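Local coordinates for sarcolemmal membrane-associated protein (Homo sapiens, PDB 6AR0) that associates with the STRIPAK phosphatase-kinase core complex, forming an extended complex that dephosphorylates STK3 and so inhibits Hippo signaling, at residues L69-S74 with R84-S89. Sequence-based numbering, arbitrary orientation.
Sequences LQDTKS and RLSRGS
Ser-89 N donates to Ser-74 O (2.8 Å, N-H...O 165°), the one direct hydrogen bond between 69-74 and 84-89; the donor stands above the carbonyl plane rather than on a lone pair. Two waters extend this polar link. One, 2.8 Å from Asp-71 OD2, bridges to Ser-86 N, from which it accepts (3.0 Å); the other joins Ser-74 O to Ser-86 O and accepts from Arg-84 NH2, in plane at the guanidinium edge, while Arg-84 NE donates to Ser-86 O (2.8 Å), tilted from the carbonyl plane.

With CG anti to the backbone N (chi1 -176°), the Asp-71 carboxylate reaches over its own turn. OD1 accepts from Ser-74 N (2.8 Å) in an Asx motif, and OD2 takes Ser-74 OG on its syn lone pair. An alanine here would remove the carboxylate and probably leave Ser-74 N and OG without their acceptor and break the water bridge to Ser-86 N.

The apolar contact is made by Leu-85, whose CD1 meets Leu-69 CG at 4.2 Å, the side chains crossing at about a right angle. Ser-86 OG packs against Asp-71 CG (3.2 Å) but bonds to Glu-90 O.

The contact thus ties two connections of the FHA beta-sandwich together, the turn following strand 66-71 and the loop leaving strand 83-84, with Thr-78 of strand 78-80 bonding Asp-71 OD2 and strand 95-97 flanking both leucines.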
# COMPACT_ATOMS: atom_id res chain seq x y z
N LEU A 69 -2.12 0.19 -8.28
CA LEU A 69 -2.53 -0.41 -7.02
C LEU A 69 -3.91 -1.03 -7.21
O LEU A 69 -4.78 -0.44 -7.86
CB LEU A 69 -2.60 0.69 -5.95
CG LEU A 69 -2.98 0.31 -4.53
CD1 LEU A 69 -1.98 -0.67 -3.94
CD2 LEU A 69 -3.08 1.56 -3.66
N GLN A 70 -4.11 -2.23 -6.67
CA GLN A 70 -5.38 -2.93 -6.77
C GLN A 70 -5.74 -3.50 -5.41
O GLN A 70 -4.93 -4.19 -4.78
CB GLN A 70 -5.29 -4.05 -7.80
CG GLN A 70 -6.57 -4.80 -7.99
CD GLN A 70 -6.46 -5.80 -9.10
OE1 GLN A 70 -5.40 -6.41 -9.30
NE2 GLN A 70 -7.53 -5.98 -9.85
N ASP A 71 -6.98 -3.27 -4.98
CA ASP A 71 -7.48 -3.90 -3.76
C ASP A 71 -7.91 -5.32 -4.09
O ASP A 71 -8.68 -5.53 -5.04
CB ASP A 71 -8.66 -3.10 -3.21
CG ASP A 71 -9.16 -3.64 -1.89
OD1 ASP A 71 -9.61 -4.81 -1.88
OD2 ASP A 71 -9.06 -2.89 -0.89
N THR A 72 -7.39 -6.29 -3.35
CA THR A 72 -7.69 -7.71 -3.59
C THR A 72 -8.65 -8.26 -2.54
O THR A 72 -8.37 -9.21 -1.82
CB THR A 72 -6.39 -8.52 -3.65
OG1 THR A 72 -5.68 -8.39 -2.42
CG2 THR A 72 -5.51 -8.05 -4.78
N LYS A 73 -9.84 -7.65 -2.47
CA LYS A 73 -10.89 -8.07 -1.54
C LYS A 73 -10.51 -7.84 -0.08
O LYS A 73 -10.77 -8.68 0.78
CB LYS A 73 -11.31 -9.54 -1.77
CG LYS A 73 -11.65 -9.85 -3.21
CD LYS A 73 -12.24 -11.24 -3.37
CE LYS A 73 -12.53 -11.56 -4.83
NZ LYS A 73 -11.29 -11.74 -5.64
N SER A 74 -9.90 -6.69 0.21
CA SER A 74 -9.58 -6.38 1.59
C SER A 74 -10.87 -6.21 2.38
O SER A 74 -11.89 -5.75 1.87
CB SER A 74 -8.75 -5.10 1.70
OG SER A 74 -9.55 -3.94 1.53
N ARG A 84 -11.67 5.42 -1.79
CA ARG A 84 -11.66 3.97 -1.57
C ARG A 84 -11.77 3.23 -2.90
O ARG A 84 -12.62 3.54 -3.73
CB ARG A 84 -12.82 3.59 -0.66
CG ARG A 84 -12.78 2.14 -0.23
CD ARG A 84 -13.76 1.85 0.88
NE ARG A 84 -13.70 0.44 1.26
CZ ARG A 84 -13.96 -0.03 2.47
NH1 ARG A 84 -14.33 0.79 3.45
NH2 ARG A 84 -13.83 -1.32 2.69
N LEU A 85 -10.93 2.22 -3.08
CA LEU A 85 -10.87 1.53 -4.36
C LEU A 85 -12.02 0.55 -4.57
O LEU A 85 -12.50 0.41 -5.70
CB LEU A 85 -9.54 0.80 -4.52
CG LEU A 85 -8.31 1.68 -4.37
CD1 LEU A 85 -7.08 0.94 -4.88
CD2 LEU A 85 -8.46 3.03 -5.07
N SER A 86 -12.46 -0.13 -3.51
CA SER A 86 -13.54 -1.11 -3.62
C SER A 86 -14.26 -1.25 -2.29
O SER A 86 -13.73 -0.94 -1.22
CB SER A 86 -13.00 -2.47 -4.08
OG SER A 86 -12.00 -2.92 -3.18
N ARG A 87 -15.49 -1.76 -2.37
CA ARG A 87 -16.23 -2.12 -1.18
C ARG A 87 -15.50 -3.18 -0.38
O ARG A 87 -14.70 -3.95 -0.92
CB ARG A 87 -17.55 -2.75 -1.57
CG ARG A 87 -18.62 -1.80 -1.96
CD ARG A 87 -19.91 -2.57 -2.10
NE ARG A 87 -21.09 -1.72 -1.94
CZ ARG A 87 -21.65 -1.03 -2.93
NH1 ARG A 87 -21.14 -1.07 -4.15
NH2 ARG A 87 -22.73 -0.30 -2.68
N GLY A 88 -15.86 -3.29 0.90
CA GLY A 88 -15.37 -4.36 1.74
C GLY A 88 -15.53 -5.72 1.08
O GLY A 88 -16.61 -6.06 0.58
N SER A 89 -14.46 -6.49 1.08
CA SER A 89 -14.43 -7.86 0.57
C SER A 89 -14.69 -7.94 -0.93
O SER A 89 -15.05 -9.01 -1.43
CB SER A 89 -15.37 -8.77 1.36
OG SER A 89 -15.00 -8.77 2.73
O HOH W 1 -10.89 -0.74 -1.06
O HOH W 2 -12.38 -3.02 0.71